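PDB 5DS0: peptidase M42 from Thaumarchaeota archaeon SCGC AB-539-E09, which probably acts as a metal-dependent TET aminopeptidase of the M42 family, removing residues from the N-termini of peptides, and binds two cobalt(II) ions per subunit. Local coordinates for residues G261-L275 with H306-P320. Sequence-based numbering, arbitrary orientation.
Sequences GLVTYDRSMIPNQPL and HMNRAGCPSVVITIP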
loop_
_atom_site.group_PDB
_atom_site.type_symbol
_atom_site.label_atom_id
_atom_site.label_comp_id
_atom_site.label_asym_id
_atom_site.label_seq_id
_atom_site.Cartn_x
_atom_site.Cartn_y
_atom_site.Cartn_z
ATOM N N GLY C 261 18.155 -36.527 -19.874
ATOM C CA GLY C 261 16.801 -36.093 -20.124
ATOM C C GLY C 261 16.524 -35.984 -21.603
ATOM O O GLY C 261 17.436 -35.890 -22.422
ATOM N N LEU C 262 15.244 -36.014 -21.942
ATOM C CA LEU C 262 14.789 -35.745 -23.298
ATOM C C LEU C 262 13.726 -34.681 -23.207
ATOM O O LEU C 262 12.734 -34.828 -22.503
ATOM C CB LEU C 262 14.210 -36.999 -23.914
ATOM C CG LEU C 262 13.663 -36.793 -25.314
ATOM C CD1 LEU C 262 14.802 -36.579 -26.289
ATOM C CD2 LEU C 262 12.841 -37.992 -25.744
ATOM N N VAL C 263 13.941 -33.595 -23.917
ATOM C CA VAL C 263 13.052 -32.461 -23.815
ATOM C C VAL C 263 11.888 -32.664 -24.769
ATOM O O VAL C 263 12.090 -32.716 -25.993
ATOM C CB VAL C 263 13.778 -31.151 -24.151
ATOM C CG1 VAL C 263 12.823 -29.974 -24.068
ATOM C CG2 VAL C 263 14.939 -30.935 -23.215
ATOM N N THR C 264 10.688 -32.699 -24.209
ATOM C CA THR C 264 9.464 -32.895 -24.957
ATOM C C THR C 264 8.797 -31.588 -25.378
ATOM O O THR C 264 7.872 -31.597 -26.188
ATOM C CB THR C 264 8.446 -33.655 -24.102
ATOM O OG1 THR C 264 8.181 -32.923 -22.895
ATOM C CG2 THR C 264 8.982 -35.021 -23.737
ATOM N N TYR C 265 9.221 -30.474 -24.775
ATOM C CA TYR C 265 8.719 -29.148 -25.119
ATOM C C TYR C 265 9.580 -28.082 -24.469
ATOM O O TYR C 265 9.953 -28.207 -23.321
ATOM C CB TYR C 265 7.262 -28.943 -24.678
ATOM C CG TYR C 265 6.859 -27.498 -24.763
ATOM C CD1 TYR C 265 6.623 -26.908 -25.990
ATOM C CD2 TYR C 265 6.766 -26.697 -23.627
ATOM C CE1 TYR C 265 6.276 -25.567 -26.090
ATOM C CE2 TYR C 265 6.430 -25.347 -23.717
ATOM C CZ TYR C 265 6.182 -24.797 -24.954
ATOM O OH TYR C 265 5.851 -23.479 -25.090
ATOM N N ASP C 266 9.899 -27.037 -25.219
ATOM C CA ASP C 266 10.506 -25.856 -24.638
ATOM C C ASP C 266 10.059 -24.621 -25.412
ATOM O O ASP C 266 9.434 -24.727 -26.472
ATOM C CB ASP C 266 12.042 -26.002 -24.479
ATOM C CG ASP C 266 12.829 -25.863 -25.794
ATOM O OD1 ASP C 266 12.819 -24.750 -26.347
ATOM O OD2 ASP C 266 13.508 -26.829 -26.255
ATOM N N ARG C 267 10.324 -23.455 -24.842
ATOM C CA ARG C 267 9.862 -22.186 -25.396
ATOM C C ARG C 267 10.387 -21.952 -26.822
ATOM O O ARG C 267 9.731 -21.298 -27.615
ATOM C CB ARG C 267 10.282 -21.041 -24.456
ATOM C CG ARG C 267 9.725 -19.646 -24.783
ATOM C CD ARG C 267 10.288 -18.526 -23.872
ATOM N NE ARG C 267 11.756 -18.507 -23.968
ATOM C CZ ARG C 267 12.579 -17.756 -23.229
ATOM N NH1 ARG C 267 12.107 -16.937 -22.296
ATOM N NH2 ARG C 267 13.896 -17.834 -23.423
ATOM N N SER C 268 11.563 -22.491 -27.143
ATOM C CA SER C 268 12.191 -22.300 -28.456
ATOM C C SER C 268 11.845 -23.358 -29.516
ATOM O O SER C 268 12.058 -23.122 -30.708
ATOM C CB SER C 268 13.730 -22.204 -28.307
ATOM O OG SER C 268 14.336 -23.466 -28.070
HETATM N N MSE C 269 11.315 -24.503 -29.093
HETATM C CA MSE C 269 10.978 -25.575 -30.027
HETATM C C MSE C 269 10.083 -26.657 -29.454
HETATM O O MSE C 269 10.249 -27.081 -28.309
HETATM C CB MSE C 269 12.275 -26.247 -30.465
HETATM C CG MSE C 269 11.991 -27.424 -31.401
HETATM SE SE MSE C 269 13.630 -28.365 -31.928
HETATM C CE MSE C 269 13.934 -29.423 -30.284
ATOM N N ILE C 270 9.135 -27.114 -30.278
ATOM C CA ILE C 270 8.421 -28.366 -30.045
ATOM C C ILE C 270 9.062 -29.446 -30.908
ATOM O O ILE C 270 9.063 -29.347 -32.138
ATOM C CB ILE C 270 6.942 -28.257 -30.442
ATOM C CG1 ILE C 270 6.269 -27.132 -29.659
ATOM C CG2 ILE C 270 6.220 -29.584 -30.187
ATOM C CD1 ILE C 270 5.264 -26.355 -30.462
ATOM N N PRO C 271 9.632 -30.479 -30.283
ATOM C CA PRO C 271 10.443 -31.390 -31.094
ATOM C C PRO C 271 9.630 -32.125 -32.160
ATOM O O PRO C 271 8.424 -32.284 -32.001
ATOM C CB PRO C 271 11.000 -32.374 -30.054
ATOM C CG PRO C 271 10.055 -32.293 -28.906
ATOM C CD PRO C 271 9.567 -30.889 -28.874
ATOM N N ASN C 272 10.302 -32.567 -33.220
ATOM C CA ASN C 272 9.734 -33.501 -34.177
ATOM C C ASN C 272 9.297 -34.758 -33.439
ATOM O O ASN C 272 10.071 -35.343 -32.688
ATOM C CB ASN C 272 10.765 -33.850 -35.249
ATOM C CG ASN C 272 10.297 -34.970 -36.178
ATOM O OD1 ASN C 272 10.480 -36.162 -35.891
ATOM N ND2 ASN C 272 9.763 -34.596 -37.320
ATOM N N GLN C 273 8.050 -35.159 -33.642
ATOM C CA GLN C 273 7.474 -36.223 -32.832
ATOM C C GLN C 273 8.005 -37.626 -33.168
ATOM O O GLN C 273 8.356 -38.378 -32.260
ATOM C CB GLN C 273 5.954 -36.161 -32.868
ATOM C CG GLN C 273 5.396 -34.948 -32.138
ATOM C CD GLN C 273 5.738 -34.958 -30.649
ATOM O OE1 GLN C 273 5.269 -35.812 -29.904
ATOM N NE2 GLN C 273 6.544 -33.994 -30.211
ATOM N N PRO C 274 8.079 -37.982 -34.463
ATOM C CA PRO C 274 8.759 -39.229 -34.832
ATOM C C PRO C 274 10.170 -39.375 -34.251
ATOM O O PRO C 274 10.534 -40.449 -33.787
ATOM C CB PRO C 274 8.823 -39.141 -36.356
ATOM C CG PRO C 274 7.600 -38.375 -36.720
ATOM C CD PRO C 274 7.370 -37.391 -35.616
ATOM N N LEU C 275 10.957 -38.300 -34.295
ATOM C CA LEU C 275 12.317 -38.313 -33.767
ATOM C C LEU C 275 12.306 -38.480 -32.252
ATOM O O LEU C 275 13.142 -39.201 -31.707
ATOM C CB LEU C 275 13.064 -37.034 -34.137
ATOM C CG LEU C 275 14.473 -36.852 -33.534
ATOM C CD1 LEU C 275 15.382 -38.028 -33.841
ATOM C CD2 LEU C 275 15.112 -35.560 -34.033
ATOM N N HIS C 306 16.520 -26.005 -35.905
ATOM C CA HIS C 306 15.357 -26.686 -36.490
ATOM C C HIS C 306 14.620 -25.816 -37.491
ATOM O O HIS C 306 13.752 -26.299 -38.198
ATOM C CB HIS C 306 14.426 -27.255 -35.413
ATOM C CG HIS C 306 13.354 -26.317 -34.926
ATOM N ND1 HIS C 306 13.604 -25.269 -34.063
ATOM C CD2 HIS C 306 12.011 -26.324 -35.118
ATOM C CE1 HIS C 306 12.470 -24.653 -33.774
ATOM N NE2 HIS C 306 11.486 -25.277 -34.398
HETATM N N MSE C 307 14.995 -24.543 -37.555
HETATM C CA MSE C 307 14.392 -23.569 -38.442
HETATM C C MSE C 307 15.265 -23.259 -39.627
HETATM O O MSE C 307 14.942 -22.386 -40.441
HETATM C CB MSE C 307 14.254 -22.256 -37.653
HETATM C CG MSE C 307 12.944 -21.579 -37.990
HETATM SE SE MSE C 307 11.870 -21.765 -36.375
HETATM C CE MSE C 307 12.463 -20.068 -35.534
ATOM N N ASN C 308 16.376 -23.972 -39.748
ATOM C CA ASN C 308 17.304 -23.769 -40.850
ATOM C C ASN C 308 16.711 -24.196 -42.191
ATOM O O ASN C 308 16.182 -25.302 -42.318
ATOM C CB ASN C 308 18.591 -24.547 -40.593
ATOM C CG ASN C 308 19.616 -24.346 -41.680
ATOM O OD1 ASN C 308 19.870 -25.246 -42.469
ATOM N ND2 ASN C 308 20.188 -23.156 -41.744
ATOM N N ARG C 309 16.802 -23.307 -43.179
ATOM C CA ARG C 309 16.296 -23.556 -44.524
ATOM C C ARG C 309 14.815 -23.993 -44.494
ATOM O O ARG C 309 13.953 -23.188 -44.139
ATOM C CB ARG C 309 17.220 -24.537 -45.282
ATOM C CG ARG C 309 18.481 -23.885 -45.840
ATOM C CD ARG C 309 19.441 -24.861 -46.514
ATOM N NE ARG C 309 20.818 -24.337 -46.550
ATOM C CZ ARG C 309 21.691 -24.364 -45.537
ATOM N NH1 ARG C 309 21.372 -24.902 -44.365
ATOM N NH2 ARG C 309 22.902 -23.856 -45.700
ATOM N N ALA C 310 14.535 -25.252 -44.847
ATOM C CA ALA C 310 13.168 -25.776 -44.932
ATOM C C ALA C 310 12.754 -26.473 -43.637
ATOM O O ALA C 310 11.645 -27.011 -43.524
ATOM C CB ALA C 310 13.054 -26.744 -46.108
ATOM N N GLY C 311 13.645 -26.457 -42.656
ATOM C CA GLY C 311 13.389 -27.096 -41.385
ATOM C C GLY C 311 14.334 -28.254 -41.205
ATOM O O GLY C 311 14.899 -28.777 -42.169
ATOM N N CYS C 312 14.501 -28.658 -39.961
ATOM C CA CYS C 312 15.370 -29.769 -39.634
ATOM C C CYS C 312 14.830 -30.438 -38.387
ATOM O O CYS C 312 14.744 -29.793 -37.341
ATOM C CB CYS C 312 16.786 -29.255 -39.381
ATOM S SG CYS C 312 17.899 -30.505 -38.730
ATOM N N PRO C 313 14.445 -31.715 -38.478
ATOM C CA PRO C 313 13.961 -32.396 -37.278
ATOM C C PRO C 313 15.040 -32.417 -36.199
ATOM O O PRO C 313 16.186 -32.782 -36.461
ATOM C CB PRO C 313 13.654 -33.820 -37.757
ATOM C CG PRO C 313 13.696 -33.771 -39.230
ATOM C CD PRO C 313 14.585 -32.631 -39.611
ATOM N N SER C 314 14.670 -32.011 -34.989
ATOM C CA SER C 314 15.638 -31.882 -33.913
ATOM C C SER C 314 15.051 -32.284 -32.592
ATOM O O SER C 314 13.831 -32.291 -32.413
ATOM C CB SER C 314 16.133 -30.439 -33.800
ATOM O OG SER C 314 16.457 -29.921 -35.075
ATOM N N VAL C 315 15.939 -32.615 -31.667
ATOM C CA VAL C 315 15.536 -33.003 -30.340
ATOM C C VAL C 315 16.625 -32.564 -29.374
ATOM O O VAL C 315 17.781 -32.546 -29.731
ATOM C CB VAL C 315 15.270 -34.524 -30.300
ATOM C CG1 VAL C 315 16.536 -35.320 -30.033
ATOM C CG2 VAL C 315 14.208 -34.852 -29.280
ATOM N N VAL C 316 16.243 -32.177 -28.162
ATOM C CA VAL C 316 17.232 -31.795 -27.149
ATOM C C VAL C 316 17.408 -32.901 -26.120
ATOM O O VAL C 316 16.446 -33.384 -25.537
ATOM C CB VAL C 316 16.847 -30.516 -26.398
ATOM C CG1 VAL C 316 17.943 -30.117 -25.433
ATOM C CG2 VAL C 316 16.569 -29.379 -27.364
ATOM N N ILE C 317 18.662 -33.287 -25.912
ATOM C CA ILE C 317 19.019 -34.297 -24.934
ATOM C C ILE C 317 19.846 -33.615 -23.867
ATOM O O ILE C 317 20.763 -32.878 -24.190
ATOM C CB ILE C 317 19.826 -35.412 -25.585
ATOM C CG1 ILE C 317 18.917 -36.199 -26.526
ATOM C CG2 ILE C 317 20.405 -36.330 -24.526
ATOM C CD1 ILE C 317 19.639 -37.099 -27.510
ATOM N N THR C 318 19.554 -33.897 -22.603
ATOM C CA THR C 318 20.092 -33.092 -21.510
ATOM C C THR C 318 20.751 -33.881 -20.406
ATOM O O THR C 318 20.387 -35.025 -20.147
ATOM C CB THR C 318 18.980 -32.268 -20.833
ATOM O OG1 THR C 318 18.006 -33.154 -20.269
ATOM C CG2 THR C 318 18.302 -31.347 -21.834
ATOM N N ILE C 319 21.735 -33.265 -19.767
ATOM C CA ILE C 319 22.281 -33.773 -18.517
ATOM C C ILE C 319 21.755 -32.928 -17.357
ATOM O O ILE C 319 22.012 -31.727 -17.296
ATOM C CB ILE C 319 23.816 -33.743 -18.493
ATOM C CG1 ILE C 319 24.393 -34.731 -19.510
ATOM C CG2 ILE C 319 24.325 -34.116 -17.113
ATOM C CD1 ILE C 319 24.680 -34.095 -20.849
ATOM N N PRO C 320 21.012 -33.553 -16.437
ATOM C CA PRO C 320 20.509 -32.785 -15.305
ATOM C C PRO C 320 21.650 -32.224 -14.487
ATOM O O PRO C 320 22.572 -32.965 -14.125
ATOM C CB PRO C 320 19.717 -33.809 -14.498
ATOM C CG PRO C 320 19.373 -34.883 -15.468
ATOM C CD PRO C 320 20.497 -34.931 -16.451
#
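G261 and T318 pair through their backbones where strand 261-263 runs antiparallel to strand 314-320: G261 N donates to T318 O (2.7 Å), and T318 N returns a bond to G261 O (2.9 Å). V263 N reaches V316 O at 3.0 Å. The chain turns a corner at T264, and after short strand 265-266 a loop returns along 313-316. On one face of the sheet, V263 CG2 packs against V316 CB and T318 CG2; on the other, L262 crosses V315 at about a right angle, CD1 to CG2 3.5 Å, and helix 273-285 covers L262 through V279 and I280. L275 CD2 lies against the S314 backbone, and N272, the N-cap, accepts from L275 N through OD1 while its CB rests on P313 CB. M269, a selenomethionine, has CG anti to the backbone N (chi1 178°), which carries it over the H306 ring, 3.6 Å from the centroid, a CH-pi contact; SE follows over that face, and the bend at chi3 brings CE to the S314 carbonyl and V316 CG2. Replacing H306, whose ND1 bonds A302 O, by an alanine would probably cost M269 its aromatic platform and A302 O this imidazole bond. Backbone bonding thus fixes strand 261-263 against strand 314-320, while apolar and selenium-aromatic packing holds the loop.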